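Long-range contacts in ribonucleoside triphosphate reductase (Lactobacillus leichmannii, PDB 1L1L), which reduces ribonucleoside triphosphates to 2'-deoxyribonucleoside triphosphates in an adenosylcobalamin (B12)-dependent radical reaction, acting as an allosterically regulated monomer: residues Ser170-Ile175 against Leu296-Ala301; Val210-Ser215 against Lys247-Leu252; Ala301-Asn306 against His345-Ser350; Thr483-Arg488 against Asp511-Lys516; Ser627-Phe632 against Glu662-Gln667. All coordinates share one frame; numbering follows the deposited sequence.

Contact 1: residues Ser170-Ile175 against Leu296-Ala301; sequences SNISQI and LTAVDA
Ile172 lays its side chain over the first turn of helix 298-313, with its longer branch doing most of the touching. CG1 sits 3.6 Å from Ala298 CA, and one carbon further on CD1 reaches Ala301 CB at 3.3 Å, tighter than ordinary carbon-carbon contact. The branch reaches along this turn because CG1 lies beside the backbone N (chi1 -61°). A second apolar pair lies beside it: Ile175 CG2 meets Leu296 CD1 at 3.7 Å, the two side chains crossing at about a right angle. No direct hydrogen bond spans the segments; instead a water lies between two carbonyls, 2.7 Å from Ile172 O and 2.5 Å from Leu296 O, the latter so short that its exact place is doubtful.

The helix start that receives Ile172 is closed by a capping box. Thr297 OG1 accepts from Asp300 N, and Asp300 OD2 accepts in return from Thr297 N at 2.9 Å; Lys291 adds a salt bridge to that same carboxylate oxygen.

The contact thus sets the end of short helix 169-172, just after strand 162-166, against the N-terminus of helix 298-313, with helix 275-289 packing on Leu296 and Asp300.

Contact 2: residues Val210-Ser215 against Lys247-Leu252; sequences VQDADS and KQKLIL
Within the B12-dependent insertion domain, the loop that leads into strand 216-219 folds over the start of strand 249-253, the middle strand of a three-stranded parallel sheet. Residues Asp212 to Ser215 form a type I beta turn, and Asp212 OD1 faces the turn's own amides, accepting only weakly from Asp214 N and Ser215 N. The other oxygen looks across the contact: Asp212 OD2 takes a salt bridge from Lys249 NZ at 2.8 Å, the ammonium coming from above the carboxylate plane, 47° out of it. Lys249, extended beyond CG, gets there by crossing the aspartate at about a right angle, its CD passing 3.3 Å from Asp212 OD2. At the turn's far corner Asp214 OD1 makes a weaker salt bridge with Lys247 NZ (3.3 Å), whose chain bends only at its last torsion (chi4 -61°).

Inside the two salt bridges, carbon contacts gather on Ile251. Gln211 crosses Ile251 at about a right angle and lays CB and CG against its CD1, while Ile216, just beyond the turn, pairs with Lys249 and Ile251 through backbone hydrogen bonds. That same methyl, Ile251 CD1, is pressed onto Ser215 CB at 3.5 Å, slightly closer than usual for two carbons.

Contact 3: residues Ala301-Asn306 against His345-Ser350; sequences AADICN and HHRWAS
The backbones come nearest where Asn306 on helix 298-313 passes Ala349, their CA atoms 5.1 Å apart, in the type I turn from Arg347 to Ser350. Ala349 CB lies 3.4 Å from Asn306 O. One turn earlier on the helix, Asp303 is gripped side-on by Arg347: NE gives to Asp303 OD1 (2.8 Å) and NH2 to OD2 (3.0 Å), both on syn lone pairs, with carboxylate and guanidinium nearly coplanar. His346 NE2 also donates to Asp303 OD1, at 2.8 Å, but from above the carboxylate plane, 68° out of it; this His-carboxylate bond and the salt bridge load one buried oxygen with two donors. The chain then enters strand 350-356, one of the parallel strands of the large mixed sheet, consistent with a place in the ten-stranded alpha-beta barrel. At that entry Ser350 OG, held chiefly by Asn352, takes only a weak bond from Asn306 ND2, while a water sits within hydrogen-bonding distance of Asn306 OD1, Arg347 O and Ser350 OG. Arg347 NH1 turns the other way, to Met336 O.

Contact 4: residues Thr483-Arg488 against Asp511-Lys516; sequences TRLGNR and DKRAIK
Arg513, in the first turn of helix 512-536, reaches across to the C-terminal end of helix 477-485, and its path links the two helix ends. In sequence the helices are connected through strands 490-497 and 504-510, with Asp511 bonded through its backbone to Val489. At the root, Arg513 CB rests against Leu485 CD2 at 3.5 Å. CD and NE also lie against that methyl (NE at 3.6 Å), and the bend at chi3 (-68°) brings the guanidinium back over the helix start, where Asp511 is the N-cap. There NE gives to Asp511 OD1 and NH2 to Asp511 OD2 (2.6 Å), a two-nitrogen, side-on salt bridge within the turn, while Asp511 OD1 also accepts from Arg513 N, the capping bond. Leu485 CD2 covers one face of the guanidinium, toward its rim.

At the tip the arginine turns to the other helix end. NH2 shares its second N-H between Leu485 O, at 3.0 Å and tilted out of the carbonyl plane, and, weakly, Asn487 OD1; NH1 adds a weak bond to Leu485 O. Gly486, with positive phi, takes the chain out of the helix. Asn487 lies almost coplanar with the guanidinium, its OD1 at the edge. Its other end reaches the same aspartate: Asn487 ND2 gives to Asp511 OD2 at 3.1 Å, in the amide plane and on the anti lone pair, with an N-H...O angle of 158°.

Contact 5: residues Ser627-Phe632 against Glu662-Gln667; sequences SIAEQF and ESLLRQ
Leu664 stands over one face of the Phe632 ring, and its two ends meet different parts of helix 628-641. The backbone end makes the aromatic contact: Leu664 CB lies 3.7 Å from the ring centroid, only 15° off the ring normal, a CH-pi arrangement. Its nearest ring atom is Phe632 CE2 at 3.6 Å, so the carbon is offset toward the rim on the side facing Leu664 CD1. That methyl carries on past the ring to Ile628, meeting CG2 at 3.6 Å and CG1 at 3.7 Å; Ile628 presents both branches because CG1 is anti to its backbone N (chi1 -177°). CD2, the other methyl of Leu664, turns to Ala629, 4.1 Å from its CA. Leu665 treats the ring differently, approaching at the edge and near the plane, with CD2 at 4.1 Å from Phe632 CZ.

The two helical segments run nearly parallel, 21° between their directions, their short axes 10.6 Å apart at closest approach. Strand 650-653 packs on Ile628 and Phe632, strand 674-679 touches Phe632 and Leu665, and helix 363-373 lies against Leu665; helix 661-667 belongs to the beta-alpha-beta crossover joining those two strands, parallel neighbours in the large mixed sheet.

How the contacts relate
Contacts 1 and 3 share Ala301 and use successive turns of helix 298-313; their centres are 14 Å apart, and Val299 CG1 of contact 1 packs 3.5 Å from Arg347 NH2 of contact 3. Contact 2 is nested in the chain loop closed by contact 1, yet its centre lies about 28 Å away, out in the insertion domain. Contacts 4 and 5 are joined by a salt bridge from Arg488 NE to Glu630 OE2 at 2.7 Å. Contacts 3 and 5 flank parts of the same mixed sheet, their centres about 30 Å apart; the Cys119-Cys419 disulfide starts on its outer strand 119-123. The centres of contacts 2 and 4 lie about 68 Å apart, on opposite sides of the chain's centre.

Contact 1: residues Ser170-Ile175 against Leu296-Ala301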
# COMPACT_ATOMS: atom_id res chain seq x y z
N SER A 170 1.24 -2.18 25.60
CA SER A 170 2.60 -1.79 25.96
C SER A 170 3.02 -0.41 25.47
O SER A 170 3.86 0.24 26.10
CB SER A 170 3.60 -2.82 25.44
OG SER A 170 3.58 -2.87 24.03
N ASN A 171 2.47 0.05 24.34
CA ASN A 171 2.83 1.38 23.86
C ASN A 171 1.90 2.42 24.50
O ASN A 171 2.35 3.46 24.95
CB ASN A 171 2.73 1.49 22.32
CG ASN A 171 3.75 0.62 21.59
OD1 ASN A 171 4.93 0.61 21.93
ND2 ASN A 171 3.30 -0.08 20.56
N ILE A 172 0.61 2.13 24.55
CA ILE A 172 -0.32 3.08 25.13
C ILE A 172 0.03 3.42 26.59
O ILE A 172 -0.14 4.55 27.02
CB ILE A 172 -1.78 2.57 25.07
CG1 ILE A 172 -2.19 2.36 23.61
CG2 ILE A 172 -2.72 3.58 25.72
CD1 ILE A 172 -1.99 3.58 22.74
N SER A 173 0.54 2.44 27.33
CA SER A 173 0.90 2.67 28.73
C SER A 173 2.08 3.62 28.84
O SER A 173 2.31 4.21 29.90
CB SER A 173 1.23 1.34 29.44
OG SER A 173 2.51 0.85 29.07
N GLN A 174 2.83 3.77 27.75
CA GLN A 174 3.99 4.65 27.75
C GLN A 174 3.59 6.12 27.59
O GLN A 174 4.41 7.01 27.79
CB GLN A 174 4.95 4.26 26.63
CG GLN A 174 5.60 2.91 26.81
CD GLN A 174 6.69 2.66 25.79
OE1 GLN A 174 7.65 3.42 25.69
NE2 GLN A 174 6.55 1.57 25.03
N ILE A 175 2.34 6.36 27.22
CA ILE A 175 1.85 7.71 27.05
C ILE A 175 1.40 8.27 28.40
O ILE A 175 0.54 7.68 29.07
CB ILE A 175 0.65 7.75 26.08
CG1 ILE A 175 1.07 7.21 24.70
CG2 ILE A 175 0.12 9.18 25.95
CD1 ILE A 175 -0.04 7.23 23.67
N LEU A 296 -4.78 8.05 28.15
CA LEU A 296 -5.24 7.71 26.81
C LEU A 296 -5.27 6.19 26.65
O LEU A 296 -4.36 5.50 27.11
CB LEU A 296 -4.30 8.31 25.75
CG LEU A 296 -4.24 9.84 25.67
CD1 LEU A 296 -3.15 10.26 24.69
CD2 LEU A 296 -5.59 10.38 25.23
N THR A 297 -6.32 5.68 26.01
CA THR A 297 -6.46 4.25 25.76
C THR A 297 -6.05 3.98 24.31
O THR A 297 -5.74 4.91 23.57
CB THR A 297 -7.92 3.78 25.95
OG1 THR A 297 -8.77 4.43 24.99
CG2 THR A 297 -8.42 4.10 27.37
N ALA A 298 -6.05 2.70 23.92
CA ALA A 298 -5.68 2.33 22.56
C ALA A 298 -6.74 2.88 21.63
O ALA A 298 -6.46 3.25 20.49
CB ALA A 298 -5.59 0.82 22.43
N VAL A 299 -7.98 2.93 22.13
CA VAL A 299 -9.07 3.44 21.32
C VAL A 299 -8.85 4.93 21.06
O VAL A 299 -9.09 5.41 19.94
CB VAL A 299 -10.44 3.23 22.02
CG1 VAL A 299 -11.53 3.94 21.24
CG2 VAL A 299 -10.77 1.74 22.10
N ASP A 300 -8.40 5.66 22.07
CA ASP A 300 -8.13 7.09 21.91
C ASP A 300 -6.97 7.28 20.94
O ASP A 300 -7.03 8.12 20.05
CB ASP A 300 -7.77 7.74 23.25
CG ASP A 300 -8.91 7.67 24.25
OD1 ASP A 300 -10.07 7.91 23.85
OD2 ASP A 300 -8.63 7.38 25.43
N ALA A 301 -5.91 6.51 21.13
CA ALA A 301 -4.73 6.61 20.26
C ALA A 301 -5.11 6.28 18.81
O ALA A 301 -4.69 6.99 17.88
CB ALA A 301 -3.65 5.67 20.75
O HOH W 1 -2.22 5.76 28.30

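Contact 2: residues Val210-Ser215 against Lys247-Leu252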
# COMPACT_ATOMS: atom_id res chain seq x y z
N VAL A 210 -11.04 35.47 20.02
CA VAL A 210 -10.88 35.93 21.40
C VAL A 210 -9.46 35.60 21.84
O VAL A 210 -9.14 34.45 22.13
CB VAL A 210 -11.87 35.22 22.34
CG1 VAL A 210 -11.66 35.70 23.77
CG2 VAL A 210 -13.30 35.49 21.89
N GLN A 211 -8.60 36.61 21.87
CA GLN A 211 -7.21 36.40 22.27
C GLN A 211 -6.81 37.25 23.47
O GLN A 211 -7.44 38.26 23.78
CB GLN A 211 -6.27 36.71 21.10
CG GLN A 211 -4.80 36.78 21.48
CD GLN A 211 -3.89 37.07 20.30
OE1 GLN A 211 -4.12 38.01 19.54
NE2 GLN A 211 -2.84 36.27 20.15
N ASP A 212 -5.75 36.81 24.14
CA ASP A 212 -5.20 37.51 25.28
C ASP A 212 -3.69 37.26 25.26
O ASP A 212 -3.22 36.35 24.58
CB ASP A 212 -5.83 37.01 26.59
CG ASP A 212 -5.61 35.52 26.83
OD1 ASP A 212 -4.45 35.10 27.00
OD2 ASP A 212 -6.62 34.77 26.84
N ALA A 213 -2.94 38.09 25.98
CA ALA A 213 -1.49 37.99 26.02
C ALA A 213 -0.89 36.60 26.27
O ALA A 213 0.16 36.26 25.72
CB ALA A 213 -0.95 38.98 27.06
N ASP A 214 -1.56 35.80 27.10
CA ASP A 214 -1.07 34.46 27.45
C ASP A 214 -1.28 33.35 26.42
O ASP A 214 -0.67 32.28 26.52
CB ASP A 214 -1.68 34.04 28.79
CG ASP A 214 -1.25 32.65 29.22
OD1 ASP A 214 -0.03 32.39 29.30
OD2 ASP A 214 -2.15 31.81 29.48
N SER A 215 -2.13 33.59 25.42
CA SER A 215 -2.40 32.58 24.40
C SER A 215 -1.18 32.20 23.56
O SER A 215 -0.31 33.03 23.30
CB SER A 215 -3.51 33.07 23.46
OG SER A 215 -4.75 33.16 24.14
N LYS A 247 0.61 26.50 29.74
CA LYS A 247 -0.27 27.30 28.90
C LYS A 247 -1.37 26.41 28.32
O LYS A 247 -1.09 25.35 27.76
CB LYS A 247 0.53 27.94 27.77
CG LYS A 247 1.58 28.92 28.25
CD LYS A 247 2.50 29.33 27.11
CE LYS A 247 3.54 30.34 27.57
NZ LYS A 247 2.91 31.59 28.08
N GLN A 248 -2.62 26.84 28.47
CA GLN A 248 -3.75 26.06 27.98
C GLN A 248 -4.61 26.85 26.99
O GLN A 248 -5.80 26.60 26.85
CB GLN A 248 -4.62 25.61 29.16
CG GLN A 248 -3.84 24.93 30.27
CD GLN A 248 -4.72 24.52 31.45
OE1 GLN A 248 -4.27 24.50 32.59
NE2 GLN A 248 -5.98 24.18 31.16
N LYS A 249 -3.98 27.81 26.32
CA LYS A 249 -4.69 28.62 25.34
C LYS A 249 -3.92 28.58 24.02
O LYS A 249 -2.85 29.16 23.90
CB LYS A 249 -4.81 30.06 25.84
CG LYS A 249 -5.68 30.19 27.08
CD LYS A 249 -5.86 31.66 27.48
CE LYS A 249 -6.80 31.78 28.68
NZ LYS A 249 -7.05 33.20 29.08
N LEU A 250 -4.49 27.89 23.03
CA LEU A 250 -3.86 27.76 21.73
C LEU A 250 -4.69 28.36 20.60
O LEU A 250 -5.90 28.14 20.51
CB LEU A 250 -3.59 26.28 21.42
CG LEU A 250 -2.96 26.00 20.05
CD1 LEU A 250 -1.70 26.85 19.89
CD2 LEU A 250 -2.65 24.51 19.91
N ILE A 251 -4.03 29.14 19.75
CA ILE A 251 -4.68 29.76 18.62
C ILE A 251 -3.90 29.40 17.36
O ILE A 251 -2.78 29.86 17.18
CB ILE A 251 -4.71 31.29 18.75
CG1 ILE A 251 -5.33 31.71 20.08
CG2 ILE A 251 -5.48 31.88 17.57
CD1 ILE A 251 -5.20 33.19 20.40
N LEU A 252 -4.48 28.56 16.52
CA LEU A 252 -3.82 28.16 15.27
C LEU A 252 -4.44 28.95 14.11
O LEU A 252 -5.65 28.88 13.87
CB LEU A 252 -3.98 26.65 15.05
CG LEU A 252 -3.28 25.76 16.08
CD1 LEU A 252 -3.56 24.30 15.78
CD2 LEU A 252 -1.78 26.02 16.05

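Contact 3: residues Ala301-Asn306 against His345-Ser350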
# COMPACT_ATOMS: atom_id res chain seq x y z
N ALA A 301 -5.91 6.51 21.13
CA ALA A 301 -4.73 6.61 20.26
C ALA A 301 -5.11 6.28 18.81
O ALA A 301 -4.69 6.99 17.88
CB ALA A 301 -3.65 5.67 20.75
N ALA A 302 -5.89 5.22 18.62
CA ALA A 302 -6.32 4.83 17.28
C ALA A 302 -7.30 5.86 16.70
O ALA A 302 -7.28 6.13 15.51
CB ALA A 302 -6.98 3.44 17.31
N ASP A 303 -8.16 6.43 17.55
CA ASP A 303 -9.10 7.44 17.05
C ASP A 303 -8.33 8.66 16.49
O ASP A 303 -8.69 9.20 15.45
CB ASP A 303 -10.04 7.92 18.17
CG ASP A 303 -11.30 7.07 18.29
OD1 ASP A 303 -11.74 6.48 17.28
OD2 ASP A 303 -11.88 7.02 19.41
N ILE A 304 -7.29 9.09 17.19
CA ILE A 304 -6.52 10.23 16.73
C ILE A 304 -5.89 9.88 15.37
O ILE A 304 -5.98 10.67 14.43
CB ILE A 304 -5.43 10.61 17.76
CG1 ILE A 304 -6.10 11.27 18.98
CG2 ILE A 304 -4.43 11.57 17.15
CD1 ILE A 304 -5.14 11.52 20.13
N CYS A 305 -5.29 8.70 15.27
CA CYS A 305 -4.69 8.27 14.00
C CYS A 305 -5.74 8.22 12.90
O CYS A 305 -5.48 8.61 11.75
CB CYS A 305 -4.04 6.90 14.14
SG CYS A 305 -2.56 6.91 15.11
N ASN A 306 -6.93 7.75 13.24
CA ASN A 306 -8.02 7.67 12.29
C ASN A 306 -8.47 9.05 11.84
O ASN A 306 -8.77 9.25 10.66
CB ASN A 306 -9.23 6.94 12.88
CG ASN A 306 -8.97 5.46 13.13
OD1 ASN A 306 -9.88 4.73 13.57
ND2 ASN A 306 -7.74 4.99 12.86
N HIS A 345 -18.11 8.05 11.11
CA HIS A 345 -17.42 9.33 11.24
C HIS A 345 -15.91 9.30 11.00
O HIS A 345 -15.36 10.27 10.47
CB HIS A 345 -17.70 9.95 12.60
CG HIS A 345 -17.15 11.34 12.75
ND1 HIS A 345 -15.90 11.60 13.26
CD2 HIS A 345 -17.69 12.55 12.45
CE1 HIS A 345 -15.69 12.90 13.27
NE2 HIS A 345 -16.76 13.50 12.79
N HIS A 346 -15.23 8.23 11.38
CA HIS A 346 -13.79 8.19 11.17
C HIS A 346 -13.08 6.85 11.37
O HIS A 346 -12.00 6.64 10.81
CB HIS A 346 -13.09 9.22 12.06
CG HIS A 346 -13.22 8.95 13.53
ND1 HIS A 346 -14.34 9.29 14.26
CD2 HIS A 346 -12.37 8.35 14.40
CE1 HIS A 346 -14.17 8.93 15.52
NE2 HIS A 346 -12.98 8.36 15.63
N ARG A 347 -13.66 5.95 12.16
CA ARG A 347 -12.99 4.68 12.41
C ARG A 347 -12.86 3.80 11.18
O ARG A 347 -12.21 2.75 11.21
CB ARG A 347 -13.68 3.94 13.56
CG ARG A 347 -13.50 4.69 14.87
CD ARG A 347 -14.10 3.96 16.06
NE ARG A 347 -13.90 4.71 17.28
CZ ARG A 347 -14.50 4.44 18.44
NH1 ARG A 347 -15.35 3.42 18.51
NH2 ARG A 347 -14.27 5.19 19.51
N TRP A 348 -13.49 4.22 10.09
CA TRP A 348 -13.39 3.48 8.85
C TRP A 348 -11.98 3.67 8.29
O TRP A 348 -11.52 2.89 7.47
CB TRP A 348 -14.39 4.02 7.83
CG TRP A 348 -14.27 5.51 7.63
CD1 TRP A 348 -14.96 6.49 8.29
CD2 TRP A 348 -13.38 6.19 6.72
NE1 TRP A 348 -14.56 7.74 7.85
CE2 TRP A 348 -13.60 7.58 6.89
CE3 TRP A 348 -12.43 5.75 5.79
CZ2 TRP A 348 -12.89 8.54 6.15
CZ3 TRP A 348 -11.73 6.71 5.06
CH2 TRP A 348 -11.96 8.08 5.24
N ALA A 349 -11.30 4.72 8.77
CA ALA A 349 -9.95 5.10 8.32
C ALA A 349 -8.85 4.04 8.40
O ALA A 349 -7.86 4.08 7.64
CB ALA A 349 -9.50 6.35 9.06
N SER A 350 -8.99 3.09 9.33
CA SER A 350 -8.00 2.03 9.47
C SER A 350 -8.66 0.66 9.54
O SER A 350 -9.86 0.55 9.78
CB SER A 350 -7.18 2.23 10.74
OG SER A 350 -7.94 1.94 11.92
O HOH W 2 -10.44 2.12 13.81

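Contact 4: residues Thr483-Arg488 against Asp511-Lys516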
# COMPACT_ATOMS: atom_id res chain seq x y z
N THR A 483 -0.90 -23.16 -15.25
CA THR A 483 -0.36 -23.37 -16.57
C THR A 483 0.79 -24.36 -16.50
O THR A 483 0.73 -25.45 -17.07
CB THR A 483 0.15 -22.04 -17.16
OG1 THR A 483 -0.94 -21.11 -17.22
CG2 THR A 483 0.72 -22.24 -18.57
N ARG A 484 1.83 -23.97 -15.77
CA ARG A 484 3.03 -24.77 -15.63
C ARG A 484 2.88 -26.12 -14.92
O ARG A 484 3.70 -27.02 -15.12
CB ARG A 484 4.11 -23.94 -14.95
CG ARG A 484 5.51 -24.29 -15.39
CD ARG A 484 6.48 -23.18 -15.04
NE ARG A 484 7.86 -23.53 -15.38
CZ ARG A 484 8.92 -22.82 -15.03
NH1 ARG A 484 8.77 -21.71 -14.32
NH2 ARG A 484 10.14 -23.23 -15.36
N LEU A 485 1.84 -26.29 -14.11
CA LEU A 485 1.64 -27.54 -13.39
C LEU A 485 0.43 -28.34 -13.86
O LEU A 485 0.39 -29.57 -13.73
CB LEU A 485 1.49 -27.28 -11.89
CG LEU A 485 2.62 -26.63 -11.09
CD1 LEU A 485 2.15 -26.41 -9.65
CD2 LEU A 485 3.86 -27.51 -11.11
N GLY A 486 -0.56 -27.64 -14.41
CA GLY A 486 -1.76 -28.30 -14.86
C GLY A 486 -2.78 -28.39 -13.75
O GLY A 486 -3.94 -28.73 -13.98
N ASN A 487 -2.35 -28.08 -12.52
CA ASN A 487 -3.24 -28.13 -11.37
C ASN A 487 -2.82 -27.10 -10.32
O ASN A 487 -1.82 -26.41 -10.48
CB ASN A 487 -3.19 -29.53 -10.73
CG ASN A 487 -1.78 -29.96 -10.37
OD1 ASN A 487 -0.97 -30.27 -11.25
ND2 ASN A 487 -1.47 -29.96 -9.08
N ARG A 488 -3.60 -27.00 -9.25
CA ARG A 488 -3.31 -26.05 -8.18
C ARG A 488 -2.30 -26.60 -7.19
O ARG A 488 -2.32 -27.80 -6.88
CB ARG A 488 -4.62 -25.67 -7.48
CG ARG A 488 -5.65 -25.08 -8.43
CD ARG A 488 -6.82 -24.48 -7.68
NE ARG A 488 -7.50 -25.47 -6.86
CZ ARG A 488 -8.29 -26.42 -7.34
NH1 ARG A 488 -8.50 -26.53 -8.65
NH2 ARG A 488 -8.87 -27.27 -6.50
N ASP A 511 2.08 -29.84 -4.54
CA ASP A 511 2.70 -30.36 -5.74
C ASP A 511 4.18 -30.03 -5.56
O ASP A 511 4.58 -28.88 -5.65
CB ASP A 511 2.13 -29.64 -6.97
CG ASP A 511 2.46 -30.35 -8.26
OD1 ASP A 511 3.67 -30.51 -8.55
OD2 ASP A 511 1.51 -30.75 -8.96
N LYS A 512 4.98 -31.06 -5.28
CA LYS A 512 6.41 -30.91 -5.05
C LYS A 512 7.16 -30.16 -6.16
O LYS A 512 8.27 -29.67 -5.93
CB LYS A 512 7.04 -32.29 -4.82
CG LYS A 512 6.42 -33.05 -3.64
CD LYS A 512 7.11 -34.39 -3.35
CE LYS A 512 6.82 -35.46 -4.41
NZ LYS A 512 7.49 -35.20 -5.73
N ARG A 513 6.56 -30.08 -7.34
CA ARG A 513 7.18 -29.36 -8.45
C ARG A 513 7.20 -27.88 -8.08
O ARG A 513 8.19 -27.18 -8.32
CB ARG A 513 6.38 -29.57 -9.75
CG ARG A 513 6.46 -30.98 -10.35
CD ARG A 513 5.51 -31.13 -11.55
NE ARG A 513 4.11 -31.08 -11.15
CZ ARG A 513 3.07 -30.99 -11.98
NH1 ARG A 513 3.26 -30.94 -13.29
NH2 ARG A 513 1.83 -30.94 -11.50
N ALA A 514 6.11 -27.41 -7.48
CA ALA A 514 5.99 -26.00 -7.09
C ALA A 514 7.08 -25.55 -6.11
O ALA A 514 7.59 -24.43 -6.20
CB ALA A 514 4.62 -25.75 -6.48
N ILE A 515 7.44 -26.43 -5.18
CA ILE A 515 8.47 -26.12 -4.20
C ILE A 515 9.79 -25.75 -4.88
O ILE A 515 10.42 -24.74 -4.54
CB ILE A 515 8.71 -27.32 -3.27
CG1 ILE A 515 7.44 -27.60 -2.45
CG2 ILE A 515 9.89 -27.05 -2.36
CD1 ILE A 515 7.53 -28.85 -1.60
N LYS A 516 10.20 -26.57 -5.83
CA LYS A 516 11.45 -26.33 -6.53
C LYS A 516 11.45 -25.02 -7.32
O LYS A 516 12.40 -24.24 -7.22
CB LYS A 516 11.77 -27.49 -7.49
CG LYS A 516 13.17 -27.40 -8.07
CD LYS A 516 14.20 -27.33 -6.94
CE LYS A 516 15.59 -27.01 -7.45
NZ LYS A 516 16.57 -26.89 -6.33

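Contact 5: residues Ser627-Phe632 against Glu662-Gln667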
# COMPACT_ATOMS: atom_id res chain seq x y z
N SER A 627 -12.29 -23.66 -1.49
CA SER A 627 -12.57 -23.84 -0.07
C SER A 627 -11.67 -22.99 0.83
O SER A 627 -10.54 -22.68 0.47
CB SER A 627 -12.42 -25.31 0.32
OG SER A 627 -11.05 -25.65 0.42
N ILE A 628 -12.18 -22.64 2.00
CA ILE A 628 -11.39 -21.84 2.93
C ILE A 628 -10.13 -22.64 3.32
O ILE A 628 -9.04 -22.09 3.42
CB ILE A 628 -12.22 -21.46 4.18
CG1 ILE A 628 -11.39 -20.56 5.10
CG2 ILE A 628 -12.71 -22.71 4.90
CD1 ILE A 628 -12.15 -20.08 6.33
N ALA A 629 -10.29 -23.95 3.50
CA ALA A 629 -9.15 -24.79 3.87
C ALA A 629 -8.04 -24.71 2.83
O ALA A 629 -6.85 -24.65 3.17
CB ALA A 629 -9.60 -26.24 4.04
N GLU A 630 -8.41 -24.72 1.55
CA GLU A 630 -7.40 -24.65 0.50
C GLU A 630 -6.72 -23.29 0.41
O GLU A 630 -5.55 -23.20 0.07
CB GLU A 630 -8.01 -24.99 -0.87
CG GLU A 630 -6.93 -25.18 -1.92
CD GLU A 630 -7.49 -25.49 -3.29
OE1 GLU A 630 -8.60 -26.06 -3.37
OE2 GLU A 630 -6.80 -25.18 -4.29
N GLN A 631 -7.45 -22.22 0.70
CA GLN A 631 -6.85 -20.89 0.66
C GLN A 631 -5.79 -20.77 1.75
O GLN A 631 -4.72 -20.22 1.52
CB GLN A 631 -7.94 -19.82 0.83
CG GLN A 631 -8.88 -19.74 -0.35
CD GLN A 631 -9.92 -18.63 -0.23
OE1 GLN A 631 -9.58 -17.45 -0.17
NE2 GLN A 631 -11.19 -19.02 -0.21
N PHE A 632 -6.08 -21.28 2.95
CA PHE A 632 -5.10 -21.25 4.04
C PHE A 632 -3.84 -22.01 3.61
O PHE A 632 -2.72 -21.51 3.74
CB PHE A 632 -5.69 -21.90 5.30
CG PHE A 632 -6.30 -20.92 6.26
CD1 PHE A 632 -5.52 -20.34 7.26
CD2 PHE A 632 -7.65 -20.61 6.19
CE1 PHE A 632 -6.10 -19.45 8.19
CE2 PHE A 632 -8.23 -19.73 7.11
CZ PHE A 632 -7.45 -19.15 8.11
N GLU A 662 -12.25 -20.52 13.07
CA GLU A 662 -11.47 -20.68 14.30
C GLU A 662 -10.53 -21.87 14.19
O GLU A 662 -9.38 -21.79 14.62
CB GLU A 662 -12.40 -20.89 15.52
CG GLU A 662 -11.70 -20.57 16.84
CD GLU A 662 -12.17 -21.42 18.00
OE1 GLU A 662 -13.39 -21.46 18.27
OE2 GLU A 662 -11.30 -22.05 18.65
N SER A 663 -11.02 -22.95 13.60
CA SER A 663 -10.26 -24.19 13.42
C SER A 663 -9.01 -23.99 12.57
O SER A 663 -7.92 -24.46 12.92
CB SER A 663 -11.13 -25.26 12.75
OG SER A 663 -12.39 -25.38 13.38
N LEU A 664 -9.17 -23.31 11.44
CA LEU A 664 -8.04 -23.08 10.56
C LEU A 664 -7.04 -22.10 11.15
O LEU A 664 -5.83 -22.26 10.96
CB LEU A 664 -8.54 -22.62 9.18
CG LEU A 664 -9.19 -23.78 8.42
CD1 LEU A 664 -10.09 -23.25 7.30
CD2 LEU A 664 -8.10 -24.69 7.87
N LEU A 665 -7.52 -21.08 11.85
CA LEU A 665 -6.60 -20.14 12.47
C LEU A 665 -5.72 -20.90 13.47
O LEU A 665 -4.50 -20.68 13.55
CB LEU A 665 -7.37 -19.02 13.19
CG LEU A 665 -8.02 -17.99 12.26
CD1 LEU A 665 -9.03 -17.13 13.02
CD2 LEU A 665 -6.92 -17.14 11.62
N ARG A 666 -6.33 -21.81 14.22
CA ARG A 666 -5.56 -22.59 15.18
C ARG A 666 -4.60 -23.52 14.45
O ARG A 666 -3.42 -23.62 14.79
CB ARG A 666 -6.49 -23.41 16.09
CG ARG A 666 -7.41 -22.57 16.98
CD ARG A 666 -7.87 -23.37 18.20
NE ARG A 666 -8.37 -24.70 17.84
CZ ARG A 666 -9.54 -24.92 17.23
NH1 ARG A 666 -10.33 -23.91 16.92
NH2 ARG A 666 -9.90 -26.16 16.93
N GLN A 667 -5.10 -24.18 13.42
CA GLN A 667 -4.27 -25.12 12.67
C GLN A 667 -2.97 -24.51 12.16
O GLN A 667 -1.92 -25.15 12.24
CB GLN A 667 -5.03 -25.72 11.49
CG GLN A 667 -4.31 -26.92 10.89
CD GLN A 667 -5.01 -27.51 9.69
OE1 GLN A 667 -6.25 -27.49 9.60
NE2 GLN A 667 -4.23 -28.05 8.76